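PDB 1NM2: malonyl CoA:acyl carrier protein malonyltransferase from Streptomyces coelicolor, which probably transfers the malonyl group from malonyl-CoA to the holo form of acyl carrier protein, a step of fatty acid biosynthesis. Local coordinates for residues D29-W34 against D41-G46; H152-R155 against T159-N162; V227-N232 against D246-Q251. All coordinates share one frame; numbering follows the deposited sequence.

Contact 1: residues D29-W34 against D41-G46; sequences DRVAAW and DLAHFG
With chi1 at 176°, Val31 turns CG1 beside its carbonyl carbon, opposite the backbone N, and that methyl is the one that meets Leu42. Leu42 holds CG anti to its carbonyl carbon (chi1 -64°), which directs CD1 to Trp34 while CB faces Val31. The tighter approach is Val31 CG1 to Leu42 CB at 3.6 Å. The same methyl lies 3.8 Å from Ala43 N, against the start of the helix backbone, and more loosely 4.5 Å from Ala43 CB. Further along the leucine, CD1 reaches Trp34 CB at 3.8 Å and lies at the edge of the indole, near its plane, off the ring face. These contacts join two successive helices, 27-38 and 42-47, of the acyltransferase domain; the short segments approach to 9.8 Å between axes at 113°, well off antiparallel. The second helix is started by an N-cap: Asp41 OD2 accepts from His44 N over 3.1 Å, with the donor above the carboxylate plane. Ser35 OG links the two helices, bonding to Val31 O and Leu42 N. Helix 57-75 covers the apolar side, where Val31 touches Leu70 and Trp34 touches Ala66. On one face of the indole, Arg30 O stands 3.4 Å above the plane, toward the rim. The ring's NE1 is hydrogen-bonded to Asp113 OD2, which also forms a salt bridge with Arg30 NH2. Trp34 CZ2 lies over one face of that arginine's guanidinium group, offset toward its rim.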
ATOM      1  N   ASP A  29     -21.017  -8.638   8.484  1.00 19.29           N
ATOM      2  CA  ASP A  29     -21.964  -8.553   7.374  1.00 20.75           C
ATOM      3  C   ASP A  29     -21.351  -7.884   6.135  1.00 20.97           C
ATOM      4  O   ASP A  29     -21.470  -8.401   5.022  1.00 21.23           O
ATOM      5  CB  ASP A  29     -23.225  -7.783   7.791  1.00 21.03           C
ATOM      6  CG  ASP A  29     -24.018  -8.497   8.879  1.00 22.33           C
ATOM      7  OD1 ASP A  29     -24.285  -9.708   8.728  1.00 23.82           O
ATOM      8  OD2 ASP A  29     -24.389  -7.843   9.879  1.00 22.58           O
ATOM      9  N   ARG A  30     -20.696  -6.740   6.322  1.00 19.73           N
ATOM     10  CA  ARG A  30     -20.092  -6.044   5.188  1.00 20.32           C
ATOM     11  C   ARG A  30     -19.000  -6.886   4.538  1.00 19.45           C
ATOM     12  O   ARG A  30     -18.971  -7.037   3.315  1.00 18.10           O
ATOM     13  CB  ARG A  30     -19.508  -4.688   5.616  1.00 20.85           C
ATOM     14  CG  ARG A  30     -20.544  -3.677   6.098  1.00 23.01           C
ATOM     15  CD  ARG A  30     -19.973  -2.255   6.141  1.00 23.23           C
ATOM     16  NE  ARG A  30     -19.719  -1.718   4.803  1.00 23.56           N
ATOM     17  CZ  ARG A  30     -19.073  -0.577   4.562  1.00 25.44           C
ATOM     18  NH1 ARG A  30     -18.609   0.151   5.572  1.00 23.03           N
ATOM     19  NH2 ARG A  30     -18.890  -0.159   3.314  1.00 21.54           N
ATOM     20  N   VAL A  31     -18.110  -7.443   5.358  1.00 18.50           N
ATOM     21  CA  VAL A  31     -17.016  -8.260   4.837  1.00 18.21           C
ATOM     22  C   VAL A  31     -17.543  -9.481   4.073  1.00 16.97           C
ATOM     23  O   VAL A  31     -16.980  -9.865   3.048  1.00 15.77           O
ATOM     24  CB  VAL A  31     -16.065  -8.708   5.977  1.00 18.47           C
ATOM     25  CG1 VAL A  31     -14.990  -9.635   5.438  1.00 18.76           C
ATOM     26  CG2 VAL A  31     -15.422  -7.482   6.612  1.00 16.34           C
ATOM     27  N   ALA A  32     -18.627 -10.076   4.566  1.00 17.17           N
ATOM     28  CA  ALA A  32     -19.228 -11.235   3.914  1.00 16.54           C
ATOM     29  C   ALA A  32     -19.732 -10.859   2.519  1.00 16.22           C
ATOM     30  O   ALA A  32     -19.557 -11.614   1.562  1.00 18.59           O
ATOM     31  CB  ALA A  32     -20.384 -11.782   4.763  1.00 16.61           C
ATOM     32  N   ALA A  33     -20.368  -9.700   2.404  1.00 15.93           N
ATOM     33  CA  ALA A  33     -20.875  -9.249   1.108  1.00 15.75           C
ATOM     34  C   ALA A  33     -19.702  -9.022   0.156  1.00 15.87           C
ATOM     35  O   ALA A  33     -19.794  -9.335  -1.032  1.00 15.02           O
ATOM     36  CB  ALA A  33     -21.677  -7.963   1.272  1.00 17.45           C
ATOM     37  N   TRP A  34     -18.603  -8.473   0.674  1.00 13.85           N
ATOM     38  CA  TRP A  34     -17.419  -8.249  -0.153  1.00 16.03           C
ATOM     39  C   TRP A  34     -16.876  -9.598  -0.606  1.00 16.47           C
ATOM     40  O   TRP A  34     -16.558  -9.787  -1.782  1.00 16.83           O
ATOM     41  CB  TRP A  34     -16.330  -7.500   0.624  1.00 15.69           C
ATOM     42  CG  TRP A  34     -16.676  -6.082   0.981  1.00 16.42           C
ATOM     43  CD1 TRP A  34     -17.556  -5.257   0.332  1.00 16.46           C
ATOM     44  CD2 TRP A  34     -16.081  -5.296   2.017  1.00 15.56           C
ATOM     45  NE1 TRP A  34     -17.539  -4.005   0.903  1.00 17.65           N
ATOM     46  CE2 TRP A  34     -16.641  -4.003   1.937  1.00 16.40           C
ATOM     47  CE3 TRP A  34     -15.122  -5.559   3.005  1.00 17.27           C
ATOM     48  CZ2 TRP A  34     -16.274  -2.972   2.808  1.00 16.23           C
ATOM     49  CZ3 TRP A  34     -14.758  -4.534   3.870  1.00 15.64           C
ATOM     50  CH2 TRP A  34     -15.334  -3.257   3.766  1.00 15.27           C
ATOM     51  N   ASP A  41     -13.022 -15.695   0.781  1.00 21.31           N
ATOM     52  CA  ASP A  41     -13.476 -15.609   2.166  1.00 21.70           C
ATOM     53  C   ASP A  41     -12.570 -14.695   2.990  1.00 20.46           C
ATOM     54  O   ASP A  41     -11.686 -15.158   3.714  1.00 20.04           O
ATOM     55  CB  ASP A  41     -13.523 -17.014   2.776  1.00 23.13           C
ATOM     56  CG  ASP A  41     -14.216 -17.049   4.128  1.00 25.23           C
ATOM     57  OD1 ASP A  41     -14.506 -18.164   4.604  1.00 26.30           O
ATOM     58  OD2 ASP A  41     -14.463 -15.974   4.719  1.00 26.58           O
ATOM     59  N   LEU A  42     -12.803 -13.391   2.875  1.00 18.71           N
ATOM     60  CA  LEU A  42     -12.004 -12.399   3.589  1.00 18.51           C
ATOM     61  C   LEU A  42     -11.974 -12.607   5.098  1.00 17.10           C
ATOM     62  O   LEU A  42     -10.932 -12.440   5.721  1.00 16.69           O
ATOM     63  CB  LEU A  42     -12.512 -10.991   3.265  1.00 17.27           C
ATOM     64  CG  LEU A  42     -12.365 -10.564   1.800  1.00 19.61           C
ATOM     65  CD1 LEU A  42     -13.152  -9.281   1.554  1.00 18.25           C
ATOM     66  CD2 LEU A  42     -10.883 -10.372   1.459  1.00 17.80           C
ATOM     67  N   ALA A  43     -13.113 -12.969   5.681  1.00 17.22           N
ATOM     68  CA  ALA A  43     -13.189 -13.198   7.121  1.00 19.43           C
ATOM     69  C   ALA A  43     -12.224 -14.305   7.552  1.00 19.24           C
ATOM     70  O   ALA A  43     -11.526 -14.177   8.558  1.00 18.92           O
ATOM     71  CB  ALA A  43     -14.629 -13.557   7.528  1.00 20.82           C
ATOM     72  N   HIS A  44     -12.175 -15.388   6.789  1.00 17.92           N
ATOM     73  CA  HIS A  44     -11.275 -16.486   7.124  1.00 21.00           C
ATOM     74  C   HIS A  44      -9.806 -16.065   7.086  1.00 20.28           C
ATOM     75  O   HIS A  44      -9.044 -16.333   8.017  1.00 20.86           O
ATOM     76  CB  HIS A  44     -11.463 -17.658   6.158  1.00 21.98           C
ATOM     77  CG  HIS A  44     -10.359 -18.671   6.231  1.00 23.66           C
ATOM     78  ND1 HIS A  44     -10.215 -19.542   7.290  1.00 23.61           N
ATOM     79  CD2 HIS A  44      -9.314 -18.910   5.402  1.00 22.61           C
ATOM     80  CE1 HIS A  44      -9.130 -20.273   7.111  1.00 23.73           C
ATOM     81  NE2 HIS A  44      -8.566 -19.910   5.974  1.00 23.11           N
ATOM     82  N   PHE A  45      -9.402 -15.416   6.003  1.00 19.98           N
ATOM     83  CA  PHE A  45      -8.011 -15.008   5.867  1.00 20.54           C
ATOM     84  C   PHE A  45      -7.592 -13.938   6.864  1.00 20.37           C
ATOM     85  O   PHE A  45      -6.414 -13.810   7.181  1.00 19.79           O
ATOM     86  CB  PHE A  45      -7.735 -14.553   4.435  1.00 21.58           C
ATOM     87  CG  PHE A  45      -7.792 -15.673   3.434  1.00 20.80           C
ATOM     88  CD1 PHE A  45      -8.885 -15.812   2.585  1.00 22.14           C
ATOM     89  CD2 PHE A  45      -6.767 -16.612   3.372  1.00 20.52           C
ATOM     90  CE1 PHE A  45      -8.959 -16.875   1.684  1.00 22.29           C
ATOM     91  CE2 PHE A  45      -6.829 -17.677   2.479  1.00 22.57           C
ATOM     92  CZ  PHE A  45      -7.928 -17.811   1.631  1.00 22.81           C
ATOM     93  N   GLY A  46      -8.560 -13.182   7.370  1.00 19.53           N
ATOM     94  CA  GLY A  46      -8.243 -12.153   8.338  1.00 19.63           C
ATOM     95  C   GLY A  46      -8.342 -12.635   9.776  1.00 20.41           C
ATOM     96  O   GLY A  46      -7.917 -11.931  10.690  1.00 19.39           O
TER

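Contact 2: residues H152-R155 against T159-N162; sequences HLER and TPAN
Helix 146-155 and strand 159-165 follow one another through a three-residue connection, and this contact folds the last turn of the helix back on the first residues of the strand, in the part of the protein built round a mixed sheet. The closest CA pair, Glu154 and Thr159, is 5.5 Å apart. Leu153 holds CG between its backbone N and carbonyl carbon (chi1 67°), which carries CD1 onto the peptide link, 3.7 Å from Thr159 C and 3.8 Å from Pro160 N; it lies 4.0 Å from Pro160 CD. The leucine also touches Ile169 and Ala171 of strand 168-172 and Leu141 of strand 136-143, which places it in the core under the helix. The Glu154 and Pro160 side chains cross at about a right angle: OE2 comes to 3.3 Å from Pro160 CD, with Glu154 CG 3.9 Å from the same carbon. Pro160 is the centre of an inverse gamma turn, and Ala161 and Asn162, both facing Val170, form a classic beta bulge just beyond it. Pro160 has no N-H, and the approach of OE2 to its CD is at most a weak C-H...O contact; between these two segments the buried Leu153 methyl on the Thr159-Pro160 peptide is probably the chief attachment.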
ATOM      1  N   HIS A 152      24.295   1.827  -7.712  1.00 17.06           N
ATOM      2  CA  HIS A 152      24.883   0.495  -7.691  1.00 17.65           C
ATOM      3  C   HIS A 152      23.911  -0.603  -8.121  1.00 18.65           C
ATOM      4  O   HIS A 152      24.208  -1.372  -9.038  1.00 18.53           O
ATOM      5  CB  HIS A 152      25.417   0.177  -6.289  1.00 19.21           C
ATOM      6  CG  HIS A 152      26.151  -1.126  -6.201  1.00 19.35           C
ATOM      7  ND1 HIS A 152      27.484  -1.252  -6.526  1.00 21.86           N
ATOM      8  CD2 HIS A 152      25.731  -2.364  -5.851  1.00 20.72           C
ATOM      9  CE1 HIS A 152      27.855  -2.512  -6.377  1.00 23.01           C
ATOM     10  NE2 HIS A 152      26.810  -3.208  -5.968  1.00 20.62           N
ATOM     11  N   LEU A 153      22.757  -0.689  -7.462  1.00 17.67           N
ATOM     12  CA  LEU A 153      21.790  -1.724  -7.812  1.00 18.35           C
ATOM     13  C   LEU A 153      21.351  -1.617  -9.272  1.00 19.13           C
ATOM     14  O   LEU A 153      21.203  -2.633  -9.948  1.00 17.83           O
ATOM     15  CB  LEU A 153      20.572  -1.668  -6.881  1.00 18.19           C
ATOM     16  CG  LEU A 153      19.642  -0.457  -6.949  1.00 19.00           C
ATOM     17  CD1 LEU A 153      18.573  -0.699  -8.002  1.00 15.41           C
ATOM     18  CD2 LEU A 153      18.999  -0.240  -5.579  1.00 16.96           C
ATOM     19  N   GLU A 154      21.152  -0.392  -9.762  1.00 19.33           N
ATOM     20  CA  GLU A 154      20.745  -0.201 -11.149  1.00 21.29           C
ATOM     21  C   GLU A 154      21.851  -0.643 -12.102  1.00 21.54           C
ATOM     22  O   GLU A 154      21.576  -1.198 -13.171  1.00 19.31           O
ATOM     23  CB  GLU A 154      20.389   1.264 -11.416  1.00 21.96           C
ATOM     24  CG  GLU A 154      19.160   1.734 -10.658  1.00 25.15           C
ATOM     25  CD  GLU A 154      18.706   3.122 -11.064  1.00 26.10           C
ATOM     26  OE1 GLU A 154      19.561   4.027 -11.184  1.00 29.61           O
ATOM     27  OE2 GLU A 154      17.488   3.310 -11.251  1.00 26.61           O
ATOM     28  N   ARG A 155      23.099  -0.396 -11.712  1.00 22.89           N
ATOM     29  CA  ARG A 155      24.230  -0.798 -12.541  1.00 24.72           C
ATOM     30  C   ARG A 155      24.264  -2.317 -12.656  1.00 23.85           C
ATOM     31  O   ARG A 155      24.744  -2.863 -13.648  1.00 24.12           O
ATOM     32  CB  ARG A 155      25.545  -0.317 -11.934  1.00 26.96           C
ATOM     33  CG  ARG A 155      26.122   0.929 -12.574  1.00 31.63           C
ATOM     34  CD  ARG A 155      27.535   1.142 -12.065  1.00 35.22           C
ATOM     35  NE  ARG A 155      28.349  -0.044 -12.307  1.00 36.79           N
ATOM     36  CZ  ARG A 155      29.110  -0.634 -11.389  1.00 38.33           C
ATOM     37  NH1 ARG A 155      29.166  -0.148 -10.157  1.00 38.31           N
ATOM     38  NH2 ARG A 155      29.813  -1.713 -11.706  1.00 38.63           N
ATOM     39  N   THR A 159      16.131  -2.571 -10.250  1.00 16.24           N
ATOM     40  CA  THR A 159      15.415  -1.307 -10.285  1.00 18.98           C
ATOM     41  C   THR A 159      15.030  -0.951  -8.851  1.00 17.75           C
ATOM     42  O   THR A 159      14.785  -1.834  -8.026  1.00 18.50           O
ATOM     43  CB  THR A 159      14.128  -1.400 -11.123  1.00 19.73           C
ATOM     44  OG1 THR A 159      13.146  -2.141 -10.395  1.00 26.70           O
ATOM     45  CG2 THR A 159      14.394  -2.102 -12.435  1.00 18.27           C
ATOM     46  N   PRO A 160      15.005   0.346  -8.523  1.00 18.14           N
ATOM     47  CA  PRO A 160      14.636   0.743  -7.162  1.00 19.14           C
ATOM     48  C   PRO A 160      13.111   0.729  -7.059  1.00 18.41           C
ATOM     49  O   PRO A 160      12.460   1.774  -7.149  1.00 20.28           O
ATOM     50  CB  PRO A 160      15.227   2.144  -7.048  1.00 17.99           C
ATOM     51  CG  PRO A 160      15.041   2.678  -8.439  1.00 18.53           C
ATOM     52  CD  PRO A 160      15.459   1.507  -9.309  1.00 19.26           C
ATOM     53  N   ALA A 161      12.558  -0.467  -6.883  1.00 18.27           N
ATOM     54  CA  ALA A 161      11.113  -0.684  -6.793  1.00 17.39           C
ATOM     55  C   ALA A 161      10.410   0.100  -5.688  1.00 19.12           C
ATOM     56  O   ALA A 161       9.259   0.512  -5.842  1.00 20.04           O
ATOM     57  CB  ALA A 161      10.834  -2.175  -6.632  1.00 17.88           C
ATOM     58  N   ASN A 162      11.097   0.290  -4.568  1.00 18.45           N
ATOM     59  CA  ASN A 162      10.545   1.034  -3.445  1.00 18.90           C
ATOM     60  C   ASN A 162      11.530   2.096  -2.980  1.00 18.68           C
ATOM     61  O   ASN A 162      12.680   1.783  -2.672  1.00 19.04           O
ATOM     62  CB  ASN A 162      10.286   0.125  -2.234  1.00 19.26           C
ATOM     63  CG  ASN A 162       8.920  -0.544  -2.247  1.00 18.22           C
ATOM     64  OD1 ASN A 162       8.466  -1.016  -1.210  1.00 22.76           O
ATOM     65  ND2 ASN A 162       8.275  -0.613  -3.401  1.00 16.31           N
TER

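Contact 3: residues V227-N232 against D246-Q251; sequences VTYVSN and DRLVGQ
Polar pairing centres on Ser231 and Arg247. Arg247 NH1 donates to Ser231 OG over 2.9 Å in a weak, bent bond (N-H...O 149°), with the hydroxyl oxygen at the guanidinium edge and in its plane. The serine OG sits anti to its backbone N (chi1 168°), turned to the helix. It also accepts from Lys233 N, while Arg247 NH1 has its stronger partner in Asp234, by a salt bridge. A leucine in place of Arg247 would probably leave the Asp234 carboxylate without its mate and Ser231 OG without this donor. Van der Waals contact is made by two further pairs. Leu248 CD2 meets Tyr229 OH at 3.7 Å, the side chains passing at a slant. The Gln251 side chain, bent at chi2, folds against Asn232 CB. Tyr229 OH is hydrogen-bonded to Glu101 O, and the Asn232 amide faces another way, OD1 accepting from Ser98 N and ND2 donating to Gly96 O. Gly96, Ser98 and Gly100 match the GxSxG pattern of a nucleophile elbow, consistent with the alpha/beta hydrolase-like core of acyltransferases. Helix 241-251 thus packs beside the chain leaving edge strand 228-229 of the parallel sheet, next to that probable elbow.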
ATOM      1  N   VAL A 227     -11.268  14.500  -2.287  1.00 23.82           N
ATOM      2  CA  VAL A 227     -10.249  14.871  -1.318  1.00 23.19           C
ATOM      3  C   VAL A 227      -8.917  14.770  -2.057  1.00 22.99           C
ATOM      4  O   VAL A 227      -8.774  13.946  -2.964  1.00 21.88           O
ATOM      5  CB  VAL A 227     -10.232  13.895  -0.123  1.00 25.19           C
ATOM      6  CG1 VAL A 227      -9.266  14.389   0.936  1.00 25.11           C
ATOM      7  CG2 VAL A 227     -11.636  13.744   0.451  1.00 26.83           C
ATOM      8  N   THR A 228      -7.953  15.604  -1.680  1.00 22.14           N
ATOM      9  CA  THR A 228      -6.645  15.589  -2.325  1.00 21.77           C
ATOM     10  C   THR A 228      -6.069  14.171  -2.320  1.00 21.10           C
ATOM     11  O   THR A 228      -5.932  13.551  -1.266  1.00 20.99           O
ATOM     12  CB  THR A 228      -5.671  16.536  -1.609  1.00 22.51           C
ATOM     13  OG1 THR A 228      -6.219  17.862  -1.598  1.00 23.82           O
ATOM     14  CG2 THR A 228      -4.328  16.556  -2.328  1.00 23.01           C
ATOM     15  N   TYR A 229      -5.740  13.669  -3.506  1.00 20.00           N
ATOM     16  CA  TYR A 229      -5.196  12.321  -3.660  1.00 18.68           C
ATOM     17  C   TYR A 229      -3.725  12.385  -4.094  1.00 17.97           C
ATOM     18  O   TYR A 229      -3.418  12.863  -5.185  1.00 19.25           O
ATOM     19  CB  TYR A 229      -6.017  11.559  -4.707  1.00 18.18           C
ATOM     20  CG  TYR A 229      -5.581  10.127  -4.916  1.00 17.55           C
ATOM     21  CD1 TYR A 229      -6.162   9.087  -4.194  1.00 18.15           C
ATOM     22  CD2 TYR A 229      -4.559   9.817  -5.815  1.00 18.24           C
ATOM     23  CE1 TYR A 229      -5.735   7.769  -4.362  1.00 18.51           C
ATOM     24  CE2 TYR A 229      -4.125   8.511  -5.986  1.00 18.77           C
ATOM     25  CZ  TYR A 229      -4.715   7.494  -5.257  1.00 19.03           C
ATOM     26  OH  TYR A 229      -4.265   6.205  -5.414  1.00 21.28           O
ATOM     27  N   VAL A 230      -2.828  11.895  -3.242  1.00 17.89           N
ATOM     28  CA  VAL A 230      -1.392  11.906  -3.528  1.00 17.68           C
ATOM     29  C   VAL A 230      -0.963  10.560  -4.106  1.00 18.00           C
ATOM     30  O   VAL A 230      -1.185   9.516  -3.489  1.00 17.03           O
ATOM     31  CB  VAL A 230      -0.579  12.197  -2.245  1.00 17.20           C
ATOM     32  CG1 VAL A 230       0.913  12.245  -2.561  1.00 17.51           C
ATOM     33  CG2 VAL A 230      -1.026  13.523  -1.643  1.00 17.03           C
ATOM     34  N   SER A 231      -0.322  10.599  -5.273  1.00 16.98           N
ATOM     35  CA  SER A 231       0.106   9.390  -5.987  1.00 16.88           C
ATOM     36  C   SER A 231       1.545   8.889  -5.810  1.00 16.66           C
ATOM     37  O   SER A 231       2.500   9.672  -5.782  1.00 16.88           O
ATOM     38  CB  SER A 231      -0.184   9.580  -7.484  1.00 14.54           C
ATOM     39  OG  SER A 231       0.430   8.581  -8.283  1.00 16.58           O
ATOM     40  N   ASN A 232       1.676   7.561  -5.725  1.00 16.75           N
ATOM     41  CA  ASN A 232       2.958   6.863  -5.566  1.00 17.64           C
ATOM     42  C   ASN A 232       3.947   7.080  -6.707  1.00 17.00           C
ATOM     43  O   ASN A 232       5.157   7.002  -6.511  1.00 17.03           O
ATOM     44  CB  ASN A 232       2.735   5.352  -5.469  1.00 17.41           C
ATOM     45  CG  ASN A 232       2.273   4.906  -4.108  1.00 17.58           C
ATOM     46  OD1 ASN A 232       2.098   3.715  -3.877  1.00 18.59           O
ATOM     47  ND2 ASN A 232       2.073   5.853  -3.197  1.00 16.72           N
ATOM     48  N   ASP A 246      -5.663   5.325 -14.110  1.00 18.23           N
ATOM     49  CA  ASP A 246      -4.591   4.955 -15.025  1.00 17.96           C
ATOM     50  C   ASP A 246      -3.292   4.777 -14.246  1.00 18.38           C
ATOM     51  O   ASP A 246      -2.521   3.856 -14.521  1.00 16.68           O
ATOM     52  CB  ASP A 246      -4.405   6.005 -16.132  1.00 18.74           C
ATOM     53  CG  ASP A 246      -5.568   6.032 -17.124  1.00 20.78           C
ATOM     54  OD1 ASP A 246      -6.217   4.988 -17.330  1.00 21.36           O
ATOM     55  OD2 ASP A 246      -5.823   7.098 -17.716  1.00 22.35           O
ATOM     56  N   ARG A 247      -3.057   5.654 -13.271  1.00 17.38           N
ATOM     57  CA  ARG A 247      -1.855   5.570 -12.450  1.00 17.30           C
ATOM     58  C   ARG A 247      -1.837   4.280 -11.624  1.00 18.21           C
ATOM     59  O   ARG A 247      -0.792   3.636 -11.500  1.00 19.10           O
ATOM     60  CB  ARG A 247      -1.755   6.789 -11.530  1.00 17.28           C
ATOM     61  CG  ARG A 247      -1.251   8.037 -12.229  1.00 18.13           C
ATOM     62  CD  ARG A 247      -1.321   9.261 -11.334  1.00 17.69           C
ATOM     63  NE  ARG A 247      -0.638  10.400 -11.942  1.00 17.63           N
ATOM     64  CZ  ARG A 247       0.494  10.927 -11.480  1.00 16.82           C
ATOM     65  NH1 ARG A 247       1.075  10.420 -10.395  1.00 11.66           N
ATOM     66  NH2 ARG A 247       1.047  11.956 -12.106  1.00 12.80           N
ATOM     67  N   LEU A 248      -2.988   3.905 -11.065  1.00 17.27           N
ATOM     68  CA  LEU A 248      -3.097   2.677 -10.273  1.00 17.07           C
ATOM     69  C   LEU A 248      -2.722   1.464 -11.126  1.00 17.33           C
ATOM     70  O   LEU A 248      -1.967   0.594 -10.694  1.00 16.63           O
ATOM     71  CB  LEU A 248      -4.533   2.479  -9.763  1.00 18.44           C
ATOM     72  CG  LEU A 248      -5.106   3.376  -8.662  1.00 20.49           C
ATOM     73  CD1 LEU A 248      -6.600   3.098  -8.512  1.00 21.41           C
ATOM     74  CD2 LEU A 248      -4.381   3.108  -7.345  1.00 18.80           C
ATOM     75  N   VAL A 249      -3.261   1.412 -12.338  1.00 16.46           N
ATOM     76  CA  VAL A 249      -2.997   0.298 -13.242  1.00 17.85           C
ATOM     77  C   VAL A 249      -1.521   0.211 -13.628  1.00 18.89           C
ATOM     78  O   VAL A 249      -0.946  -0.877 -13.665  1.00 20.18           O
ATOM     79  CB  VAL A 249      -3.845   0.415 -14.523  1.00 17.70           C
ATOM     80  CG1 VAL A 249      -3.546  -0.750 -15.460  1.00 16.39           C
ATOM     81  CG2 VAL A 249      -5.328   0.440 -14.164  1.00 16.82           C
ATOM     82  N   GLY A 250      -0.918   1.361 -13.907  1.00 19.71           N
ATOM     83  CA  GLY A 250       0.483   1.396 -14.288  1.00 18.81           C
ATOM     84  C   GLY A 250       1.456   1.178 -13.143  1.00 18.14           C
ATOM     85  O   GLY A 250       2.537   0.631 -13.357  1.00 17.93           O
ATOM     86  N   GLN A 251       1.075   1.589 -11.932  1.00 16.77           N
ATOM     87  CA  GLN A 251       1.937   1.453 -10.757  1.00 16.79           C
ATOM     88  C   GLN A 251       2.414   0.044 -10.428  1.00 15.95           C
ATOM     89  O   GLN A 251       3.422  -0.114  -9.742  1.00 16.82           O
ATOM     90  CB  GLN A 251       1.264   2.037  -9.501  1.00 18.34           C
ATOM     91  CG  GLN A 251       1.542   3.523  -9.257  1.00 20.15           C
ATOM     92  CD  GLN A 251       3.027   3.854  -9.269  1.00 20.29           C
ATOM     93  OE1 GLN A 251       3.795   3.420  -8.395  1.00 21.67           O
ATOM     94  NE2 GLN A 251       3.442   4.618 -10.265  1.00 18.34           N
TER

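Along the chain the three contacts come in series, each closing before the next opens, and all fall in the acyltransferase domain. Contacts 1 and 2 lie on opposite sides of the chain's centre, their centres 37 Å apart. Contact 3 is nearer the middle, its centre about 26 Å from that of contact 1 and 22 Å from that of contact 2. Its nearest atoms come to about 7 Å from contact 2, without touching. Contact 1 joins helices only, contact 2 sets helix 146-155 against a strand of the mixed sheet and contact 3 lies at the edge of the parallel one. The three therefore sample a helical pair far from the chain's centre, the mixed-sheet region and the hydrolase-like core bearing the probable nucleophile elbow.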